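Local coordinates for protein probable hydrolase (Pseudomonas aeruginosa, PDB 3OM8) that is probably an alpha/beta-fold hydrolase, possibly with 3-oxoadipate enol-lactonase activity, at residues I105-W109 against L123-A128; Q108-L112 against Q203-R209; L212-Y218 against R238-A244. One frame throughout, in Å; residues are numbered along the deposited sequence.

Contact 1 (I105-W109 against L123-A128); sequences IVGQW and LANTSA
Helix 102-113 runs beside the end of strand 118-124 and the loop that follows it, with G107 nearest L123 (CA to CA 6.9 Å) and I105 nearest S127. The contact joins elements of a beta-alpha-beta unit of the alpha/beta hydrolase fold, made of strand 95-100, helix 102-113 and strand 118-124. The central side chain is Q108. Its CG stands beside its own backbone N (chi1 -64°), and the chain then runs out extended to the loop. The bond it makes there is the one hydrogen bond between the segments: Q108 NE2 donates a hydrogen bond to S127 O at 2.9 Å, with an N-H...O angle of 166°. S127 O lies close to the plane of the Q108 amide, but the nitrogen sits well above the carbonyl plane of S127. The same NE2 is also hydrogen-bonded to G104 O, one turn back in the helix. On the other branch of the amide, Q108 OE1 rests against A128 CB at 3.4 Å. Lower down, the aliphatic part of Q108 packs on the strand, CG to L123 CD1 at 3.9 Å. L123 also puts CD2 over the helix backbone, 4.3 Å from G107 CA. T126 OG1 lies 3.7 Å from I105 CG1. This hydroxyl is hydrogen-bonded to S101 O, and S101 is the probable nucleophile of a GxSxG elbow. I105 CG1 also touches S127 O. The contact is buried. Two hydrogen bonds from Q108 NE2, to the carbonyl oxygens of G104 and S127, probably fix the rotation of the amide, and they tie the loop after the strand to the first turns of the helix.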
loop_
_atom_site.group_PDB
_atom_site.type_symbol
_atom_site.label_atom_id
_atom_site.label_comp_id
_atom_site.label_asym_id
_atom_site.label_seq_id
_atom_site.Cartn_x
_atom_site.Cartn_y
_atom_site.Cartn_z
ATOM N N ILE B 105 -15.462 5.397 -10.095
ATOM C CA ILE B 105 -16.336 6.435 -9.556
ATOM C C ILE B 105 -17.783 5.947 -9.619
ATOM O O ILE B 105 -18.557 6.111 -8.668
ATOM C CB ILE B 105 -16.190 7.781 -10.306
ATOM C CG1 ILE B 105 -14.726 8.235 -10.369
ATOM C CG2 ILE B 105 -17.015 8.860 -9.625
ATOM C CD1 ILE B 105 -14.550 9.640 -11.028
ATOM N N VAL B 106 -18.143 5.329 -10.740
ATOM C CA VAL B 106 -19.428 4.655 -10.833
ATOM C C VAL B 106 -19.570 3.630 -9.704
ATOM O O VAL B 106 -20.625 3.515 -9.079
ATOM C CB VAL B 106 -19.614 3.982 -12.202
ATOM C CG1 VAL B 106 -20.942 3.237 -12.250
ATOM C CG2 VAL B 106 -19.558 5.031 -13.315
ATOM N N GLY B 107 -18.494 2.898 -9.435
ATOM C CA GLY B 107 -18.483 1.934 -8.350
ATOM C C GLY B 107 -18.834 2.553 -7.010
ATOM O O GLY B 107 -19.703 2.054 -6.292
ATOM N N GLN B 108 -18.155 3.640 -6.660
ATOM C CA GLN B 108 -18.413 4.294 -5.385
ATOM C C GLN B 108 -19.866 4.761 -5.300
ATOM O O GLN B 108 -20.495 4.647 -4.242
ATOM C CB GLN B 108 -17.465 5.470 -5.186
ATOM C CG GLN B 108 -16.001 5.076 -5.092
ATOM C CD GLN B 108 -15.086 6.243 -5.365
ATOM O OE1 GLN B 108 -14.967 7.152 -4.549
ATOM N NE2 GLN B 108 -14.441 6.233 -6.527
ATOM N N TRP B 109 -20.390 5.267 -6.420
ATOM C CA TRP B 109 -21.780 5.713 -6.500
ATOM C C TRP B 109 -22.763 4.568 -6.263
ATOM O O TRP B 109 -23.713 4.708 -5.494
ATOM C CB TRP B 109 -22.079 6.380 -7.853
ATOM C CG TRP B 109 -23.420 7.058 -7.894
ATOM C CD1 TRP B 109 -23.682 8.362 -7.603
ATOM C CD2 TRP B 109 -24.686 6.460 -8.225
ATOM N NE1 TRP B 109 -25.026 8.619 -7.737
ATOM C CE2 TRP B 109 -25.663 7.467 -8.118
ATOM C CE3 TRP B 109 -25.085 5.174 -8.601
ATOM C CZ2 TRP B 109 -27.016 7.230 -8.378
ATOM C CZ3 TRP B 109 -26.428 4.939 -8.856
ATOM C CH2 TRP B 109 -27.376 5.961 -8.744
ATOM N N LEU B 123 -12.083 -1.126 -6.658
ATOM C CA LEU B 123 -11.903 0.211 -7.191
ATOM C C LEU B 123 -10.461 0.351 -7.642
ATOM O O LEU B 123 -9.560 0.448 -6.811
ATOM C CB LEU B 123 -12.193 1.231 -6.095
ATOM C CG LEU B 123 -13.556 1.073 -5.425
ATOM C CD1 LEU B 123 -13.720 2.060 -4.278
ATOM C CD2 LEU B 123 -14.666 1.252 -6.455
ATOM N N ALA B 124 -10.235 0.350 -8.951
ATOM C CA ALA B 124 -8.877 0.398 -9.484
ATOM C C ALA B 124 -8.540 1.777 -10.038
ATOM O O ALA B 124 -9.336 2.370 -10.764
ATOM C CB ALA B 124 -8.694 -0.659 -10.564
ATOM N N ASN B 125 -7.356 2.277 -9.699
ATOM C CA ASN B 125 -6.869 3.535 -10.234
ATOM C C ASN B 125 -8.005 4.549 -10.338
ATOM O O ASN B 125 -8.390 4.971 -11.436
ATOM C CB ASN B 125 -6.257 3.303 -11.616
ATOM C CG ASN B 125 -5.074 2.343 -11.582
ATOM O OD1 ASN B 125 -3.926 2.769 -11.461
ATOM N ND2 ASN B 125 -5.351 1.049 -11.720
ATOM N N THR B 126 -8.557 4.917 -9.190
ATOM C CA THR B 126 -9.713 5.783 -9.163
ATOM C C THR B 126 -9.591 6.816 -8.056
ATOM O O THR B 126 -8.538 6.957 -7.427
ATOM C CB THR B 126 -11.020 4.986 -8.995
ATOM O OG1 THR B 126 -12.141 5.847 -9.253
ATOM C CG2 THR B 126 -11.126 4.423 -7.582
ATOM N N SER B 127 -10.680 7.535 -7.820
ATOM C CA SER B 127 -10.655 8.647 -6.895
ATOM C C SER B 127 -12.063 9.021 -6.469
ATOM O O SER B 127 -13.035 8.705 -7.154
ATOM C CB SER B 127 -9.963 9.839 -7.554
ATOM O OG SER B 127 -10.218 11.032 -6.846
ATOM N N ALA B 128 -12.164 9.690 -5.327
ATOM C CA ALA B 128 -13.441 10.188 -4.840
ATOM C C ALA B 128 -13.610 11.671 -5.155
ATOM O O ALA B 128 -14.672 12.240 -4.924
ATOM C CB ALA B 128 -13.564 9.954 -3.351
#

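Contact 2 (Q108-L112 against Q203-R209); sequences QWLAL and QLARIER
L112 and A111 meet I207, and these three residues lose the most surface here. L112 of helix 102-113 comes nearest to I207, CA to CA 6.0 Å. The L112 side chain crosses that of I207 at about a right angle, with CD2 3.8 Å from I207 CG1. The same methyl lies 3.4 Å from Q203 O and reaches R206 CB. The other branch, CD1, packs on the side chain of Q203, between CB and NE2. I207 keeps CG1 beside its own backbone N (chi1 -70°), and this arm is wedged between L112 and A111. A111 CB sits 4.0 Å from I207 CG1 and about as far from CD1 and CG2. At one end, L204 CD2 touches Q108 OE1 at 3.8 Å; the Q108 amide is held through NE2 by S127 O. At the other, the aliphatic CG of R209 lies near A111 CB, and R209 NE is hydrogen-bonded to I118 O. R209 NH2 also makes a weak salt bridge with E208 OE2, 3.4 Å long. The contact is thus a small, mostly apolar patch without hydrogen bonds between the segments. Dispersion and the hydrophobic effect probably hold the loop before strand 211-216 against the helix, while the charged groups of E208 and R209 stay at its border.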
loop_
_atom_site.group_PDB
_atom_site.type_symbol
_atom_site.label_atom_id
_atom_site.label_comp_id
_atom_site.label_asym_id
_atom_site.label_seq_id
_atom_site.Cartn_x
_atom_site.Cartn_y
_atom_site.Cartn_z
ATOM N N GLN B 108 -18.155 3.640 -6.660
ATOM C CA GLN B 108 -18.413 4.294 -5.385
ATOM C C GLN B 108 -19.866 4.761 -5.300
ATOM O O GLN B 108 -20.495 4.647 -4.242
ATOM C CB GLN B 108 -17.465 5.470 -5.186
ATOM C CG GLN B 108 -16.001 5.076 -5.092
ATOM C CD GLN B 108 -15.086 6.243 -5.365
ATOM O OE1 GLN B 108 -14.967 7.152 -4.549
ATOM N NE2 GLN B 108 -14.441 6.233 -6.527
ATOM N N TRP B 109 -20.390 5.267 -6.420
ATOM C CA TRP B 109 -21.780 5.713 -6.500
ATOM C C TRP B 109 -22.763 4.568 -6.263
ATOM O O TRP B 109 -23.713 4.708 -5.494
ATOM C CB TRP B 109 -22.079 6.380 -7.853
ATOM C CG TRP B 109 -23.420 7.058 -7.894
ATOM C CD1 TRP B 109 -23.682 8.362 -7.603
ATOM C CD2 TRP B 109 -24.686 6.460 -8.225
ATOM N NE1 TRP B 109 -25.026 8.619 -7.737
ATOM C CE2 TRP B 109 -25.663 7.467 -8.118
ATOM C CE3 TRP B 109 -25.085 5.174 -8.601
ATOM C CZ2 TRP B 109 -27.016 7.230 -8.378
ATOM C CZ3 TRP B 109 -26.428 4.939 -8.856
ATOM C CH2 TRP B 109 -27.376 5.961 -8.744
ATOM N N LEU B 110 -22.544 3.439 -6.931
ATOM C CA LEU B 110 -23.412 2.288 -6.733
ATOM C C LEU B 110 -23.406 1.846 -5.263
ATOM O O LEU B 110 -24.447 1.502 -4.705
ATOM C CB LEU B 110 -23.006 1.136 -7.646
ATOM C CG LEU B 110 -23.202 1.419 -9.129
ATOM C CD1 LEU B 110 -22.416 0.443 -9.994
ATOM C CD2 LEU B 110 -24.684 1.378 -9.468
ATOM N N ALA B 111 -22.237 1.877 -4.632
ATOM C CA ALA B 111 -22.129 1.449 -3.242
ATOM C C ALA B 111 -22.882 2.413 -2.340
ATOM O O ALA B 111 -23.413 2.023 -1.303
ATOM C CB ALA B 111 -20.675 1.351 -2.818
ATOM N N LEU B 112 -22.936 3.676 -2.741
ATOM C CA LEU B 112 -23.633 4.683 -1.948
ATOM C C LEU B 112 -25.142 4.682 -2.173
ATOM O O LEU B 112 -25.912 4.883 -1.237
ATOM C CB LEU B 112 -23.060 6.076 -2.223
ATOM C CG LEU B 112 -21.686 6.360 -1.614
ATOM C CD1 LEU B 112 -21.074 7.602 -2.230
ATOM C CD2 LEU B 112 -21.798 6.504 -0.104
ATOM N N GLN B 203 -18.657 11.224 1.962
ATOM C CA GLN B 203 -19.720 10.229 1.951
ATOM C C GLN B 203 -19.183 8.807 2.057
ATOM O O GLN B 203 -19.930 7.884 2.386
ATOM C CB GLN B 203 -20.538 10.347 0.667
ATOM C CG GLN B 203 -21.208 11.704 0.461
ATOM C CD GLN B 203 -21.762 11.869 -0.941
ATOM O OE1 GLN B 203 -21.314 12.729 -1.698
ATOM N NE2 GLN B 203 -22.739 11.041 -1.295
ATOM N N LEU B 204 -17.898 8.629 1.770
ATOM C CA LEU B 204 -17.312 7.292 1.751
ATOM C C LEU B 204 -17.575 6.508 3.045
ATOM O O LEU B 204 -17.875 5.312 3.000
ATOM C CB LEU B 204 -15.812 7.368 1.476
ATOM C CG LEU B 204 -15.423 7.960 0.124
ATOM C CD1 LEU B 204 -13.926 7.843 -0.073
ATOM C CD2 LEU B 204 -16.187 7.269 -1.003
ATOM N N ALA B 205 -17.486 7.186 4.186
ATOM C CA ALA B 205 -17.653 6.530 5.489
ATOM C C ALA B 205 -18.964 5.746 5.605
ATOM O O ALA B 205 -19.123 4.936 6.508
ATOM C CB ALA B 205 -17.538 7.547 6.625
ATOM N N ARG B 206 -19.892 5.980 4.684
ATOM C CA ARG B 206 -21.194 5.317 4.723
ATOM C C ARG B 206 -21.173 3.954 4.049
ATOM O O ARG B 206 -22.024 3.116 4.320
ATOM C CB ARG B 206 -22.266 6.185 4.055
ATOM C CG ARG B 206 -22.517 7.522 4.734
ATOM C CD ARG B 206 -23.346 8.441 3.845
ATOM N NE ARG B 206 -23.384 9.802 4.374
ATOM C CZ ARG B 206 -23.740 10.875 3.672
ATOM N NH1 ARG B 206 -23.740 12.073 4.245
ATOM N NH2 ARG B 206 -24.090 10.753 2.396
ATOM N N ILE B 207 -20.213 3.742 3.157
ATOM C CA ILE B 207 -20.138 2.492 2.412
ATOM C C ILE B 207 -19.934 1.289 3.343
ATOM O O ILE B 207 -19.071 1.307 4.222
ATOM C CB ILE B 207 -19.023 2.548 1.361
ATOM C CG1 ILE B 207 -19.414 3.521 0.250
ATOM C CG2 ILE B 207 -18.738 1.158 0.792
ATOM C CD1 ILE B 207 -18.321 3.808 -0.739
ATOM N N GLU B 208 -20.746 0.254 3.147
ATOM C CA GLU B 208 -20.660 -0.964 3.947
ATOM C C GLU B 208 -20.467 -2.226 3.105
ATOM O O GLU B 208 -20.690 -3.334 3.588
ATOM C CB GLU B 208 -21.878 -1.109 4.871
ATOM C CG GLU B 208 -23.232 -0.812 4.229
ATOM C CD GLU B 208 -23.753 -1.954 3.365
ATOM O OE1 GLU B 208 -24.420 -2.863 3.903
ATOM O OE2 GLU B 208 -23.510 -1.935 2.141
ATOM N N ARG B 209 -20.056 -2.057 1.850
ATOM C CA ARG B 209 -19.651 -3.193 1.028
ATOM C C ARG B 209 -18.157 -3.461 1.248
ATOM O O ARG B 209 -17.373 -2.525 1.440
ATOM C CB ARG B 209 -19.915 -2.940 -0.467
ATOM C CG ARG B 209 -21.352 -2.534 -0.837
ATOM C CD ARG B 209 -22.394 -3.289 -0.017
ATOM N NE ARG B 209 -22.272 -4.725 -0.197
ATOM C CZ ARG B 209 -22.434 -5.625 0.765
ATOM N NH1 ARG B 209 -22.292 -6.908 0.477
ATOM N NH2 ARG B 209 -22.741 -5.258 2.004
#

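Contact 3 (L212-Y218 against R238-A244); sequences LVIAGAY and RLVTLPA
V213 and V240 are hydrogen-bonded across two parallel strands of the alpha/beta hydrolase sheet, 211-216 and 238-242, the latter at the edge of this chain's sheet. The strands belong to a right-handed beta-alpha-beta unit whose crossover is helix 224-233. The axes of segments 212-216 and 238-242 come within 4.7 Å at their closest and are turned by 21°. Backbone hydrogen bonds alternate between the strands. V213 N bonds to R238 O, V240 N to V213 O, A215 N to V240 O, L242 N to A215 O and A217 N to L242 O. Beyond the strands Y218 N reaches A244 O at 2.9 Å, past an inverse gamma turn centred on P243. CA-H...O contacts run between these bonds, such as I214 CA to V240 O at 3.3 Å.

Apolar contacts fall on both faces of the sheet. On one, L212 CD1 meets V240 CG2 at 4.0 Å, and I214 CG2 meets L242 CD1. This face is packed by helix 253-264. V240 and L242 also pack on T241 and L242 of a neighbouring subunit. On the other, V213 CG1 touches L239 CD1 at 3.9 Å. The L239 methyl gets there because CG lies opposite the backbone N (chi1 173°), and it also brushes A215 CB. Helix 224-233 lies over this side.

Flat groups close the two ends. The R238 chain bends at chi3 (-73°), and one face of its guanidinium lies over L212 CD1. At the far end A217 CB sits over the centre of the Y218 ring, and P243 O approaches the ring edge in plane, 3.7 Å from Y218 CD2.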
loop_
_atom_site.group_PDB
_atom_site.type_symbol
_atom_site.label_atom_id
_atom_site.label_comp_id
_atom_site.label_asym_id
_atom_site.label_seq_id
_atom_site.Cartn_x
_atom_site.Cartn_y
_atom_site.Cartn_z
ATOM N N LEU B 212 -11.990 -3.477 -2.021
ATOM C CA LEU B 212 -10.565 -3.501 -2.329
ATOM C C LEU B 212 -10.220 -2.300 -3.212
ATOM O O LEU B 212 -10.891 -2.050 -4.211
ATOM C CB LEU B 212 -10.191 -4.784 -3.065
ATOM C CG LEU B 212 -8.789 -4.808 -3.675
ATOM C CD1 LEU B 212 -7.727 -4.765 -2.569
ATOM C CD2 LEU B 212 -8.585 -6.050 -4.542
ATOM N N VAL B 213 -9.176 -1.565 -2.841
ATOM C CA VAL B 213 -8.692 -0.448 -3.641
ATOM C C VAL B 213 -7.315 -0.758 -4.223
ATOM O O VAL B 213 -6.375 -1.054 -3.483
ATOM C CB VAL B 213 -8.561 0.829 -2.805
ATOM C CG1 VAL B 213 -8.057 1.973 -3.673
ATOM C CG2 VAL B 213 -9.877 1.184 -2.162
ATOM N N ILE B 214 -7.207 -0.691 -5.548
ATOM C CA ILE B 214 -5.933 -0.839 -6.244
ATOM C C ILE B 214 -5.461 0.533 -6.712
ATOM O O ILE B 214 -6.237 1.287 -7.311
ATOM C CB ILE B 214 -6.070 -1.790 -7.444
ATOM C CG1 ILE B 214 -6.602 -3.148 -6.972
ATOM C CG2 ILE B 214 -4.736 -1.943 -8.169
ATOM C CD1 ILE B 214 -6.836 -4.139 -8.071
ATOM N N ALA B 215 -4.209 0.873 -6.421
ATOM C CA ALA B 215 -3.662 2.177 -6.801
ATOM C C ALA B 215 -2.316 2.038 -7.498
ATOM O O ALA B 215 -1.612 1.051 -7.302
ATOM C CB ALA B 215 -3.539 3.090 -5.592
ATOM N N GLY B 216 -1.974 3.020 -8.325
ATOM C CA GLY B 216 -0.714 3.018 -9.042
ATOM C C GLY B 216 0.195 4.051 -8.418
ATOM O O GLY B 216 -0.196 5.199 -8.248
ATOM N N ALA B 217 1.403 3.644 -8.052
ATOM C CA ALA B 217 2.318 4.545 -7.368
ATOM C C ALA B 217 2.672 5.767 -8.209
ATOM O O ALA B 217 2.973 6.829 -7.669
ATOM C CB ALA B 217 3.591 3.806 -6.969
ATOM N N TYR B 218 2.668 5.603 -9.528
ATOM C CA TYR B 218 3.094 6.671 -10.433
ATOM C C TYR B 218 1.934 7.321 -11.224
ATOM O O TYR B 218 2.133 7.951 -12.269
ATOM C CB TYR B 218 4.159 6.137 -11.382
ATOM C CG TYR B 218 5.316 5.454 -10.678
ATOM C CD1 TYR B 218 6.254 6.193 -9.962
ATOM C CD2 TYR B 218 5.485 4.084 -10.751
ATOM C CE1 TYR B 218 7.313 5.590 -9.329
ATOM C CE2 TYR B 218 6.555 3.453 -10.110
ATOM C CZ TYR B 218 7.461 4.216 -9.398
ATOM O OH TYR B 218 8.528 3.619 -8.767
ATOM N N ARG B 238 -9.429 -2.623 1.968
ATOM C CA ARG B 238 -8.015 -2.931 1.789
ATOM C C ARG B 238 -7.403 -2.114 0.649
ATOM O O ARG B 238 -8.106 -1.669 -0.262
ATOM C CB ARG B 238 -7.831 -4.407 1.459
ATOM C CG ARG B 238 -8.113 -5.358 2.585
ATOM C CD ARG B 238 -7.239 -6.574 2.419
ATOM N NE ARG B 238 -7.681 -7.417 1.319
ATOM C CZ ARG B 238 -6.932 -7.727 0.269
ATOM N NH1 ARG B 238 -7.429 -8.517 -0.668
ATOM N NH2 ARG B 238 -5.690 -7.260 0.155
ATOM N N LEU B 239 -6.085 -1.949 0.696
ATOM C CA LEU B 239 -5.346 -1.235 -0.336
ATOM C C LEU B 239 -4.206 -2.096 -0.873
ATOM O O LEU B 239 -3.405 -2.640 -0.108
ATOM C CB LEU B 239 -4.783 0.083 0.215
ATOM C CG LEU B 239 -3.847 0.885 -0.696
ATOM C CD1 LEU B 239 -4.672 1.547 -1.796
ATOM C CD2 LEU B 239 -3.069 1.936 0.067
ATOM N N VAL B 240 -4.153 -2.222 -2.194
ATOM C CA VAL B 240 -3.030 -2.826 -2.889
ATOM C C VAL B 240 -2.392 -1.752 -3.762
ATOM O O VAL B 240 -3.077 -1.093 -4.522
ATOM C CB VAL B 240 -3.495 -3.997 -3.769
ATOM C CG1 VAL B 240 -2.448 -4.329 -4.828
ATOM C CG2 VAL B 240 -3.807 -5.218 -2.901
ATOM N N THR B 241 -1.088 -1.556 -3.649
ATOM C CA THR B 241 -0.425 -0.539 -4.453
ATOM C C THR B 241 0.595 -1.159 -5.391
ATOM O O THR B 241 1.545 -1.794 -4.949
ATOM C CB THR B 241 0.272 0.494 -3.568
ATOM O OG1 THR B 241 -0.706 1.167 -2.771
ATOM C CG2 THR B 241 1.007 1.518 -4.422
ATOM N N LEU B 242 0.398 -0.977 -6.691
ATOM C CA LEU B 242 1.322 -1.525 -7.677
ATOM C C LEU B 242 2.242 -0.436 -8.202
ATOM O O LEU B 242 1.890 0.740 -8.170
ATOM C CB LEU B 242 0.548 -2.180 -8.817
ATOM C CG LEU B 242 -0.450 -3.238 -8.350
ATOM C CD1 LEU B 242 -1.309 -3.741 -9.492
ATOM C CD2 LEU B 242 0.284 -4.400 -7.657
ATOM N N PRO B 243 3.441 -0.814 -8.672
ATOM C CA PRO B 243 4.344 0.203 -9.218
ATOM C C PRO B 243 3.905 0.601 -10.630
ATOM O O PRO B 243 4.719 0.604 -11.556
ATOM C CB PRO B 243 5.688 -0.524 -9.260
ATOM C CG PRO B 243 5.316 -1.949 -9.509
ATOM C CD PRO B 243 4.011 -2.171 -8.773
ATOM N N ALA B 244 2.621 0.916 -10.777
ATOM C CA ALA B 244 2.038 1.254 -12.074
ATOM C C ALA B 244 1.740 2.738 -12.205
ATOM O O ALA B 244 1.781 3.490 -11.226
ATOM C CB ALA B 244 0.759 0.464 -12.304
#

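Contacts 1 and 2 share Q108 and W109 on helix 102-113, and their centres are 10 Å apart. They touch directly where A128 CB meets L204 CD1 at 3.9 Å. Contact 3 is joined to contact 1 through the sheet, since strands 118-124 and 211-216 are neighbours: L123 N lies 2.9 Å from L212 O and N125 N 2.8 Å from I214 O, both probable hydrogen bonds. Contact 2 leads along the chain into contact 3, with centres 19 Å apart. S101, D219 and H246 form a probable triad. Contact 1 lies near S101. D219 directly follows Y218 and H246 comes two residues after A244, so contact 3 probably helps place both.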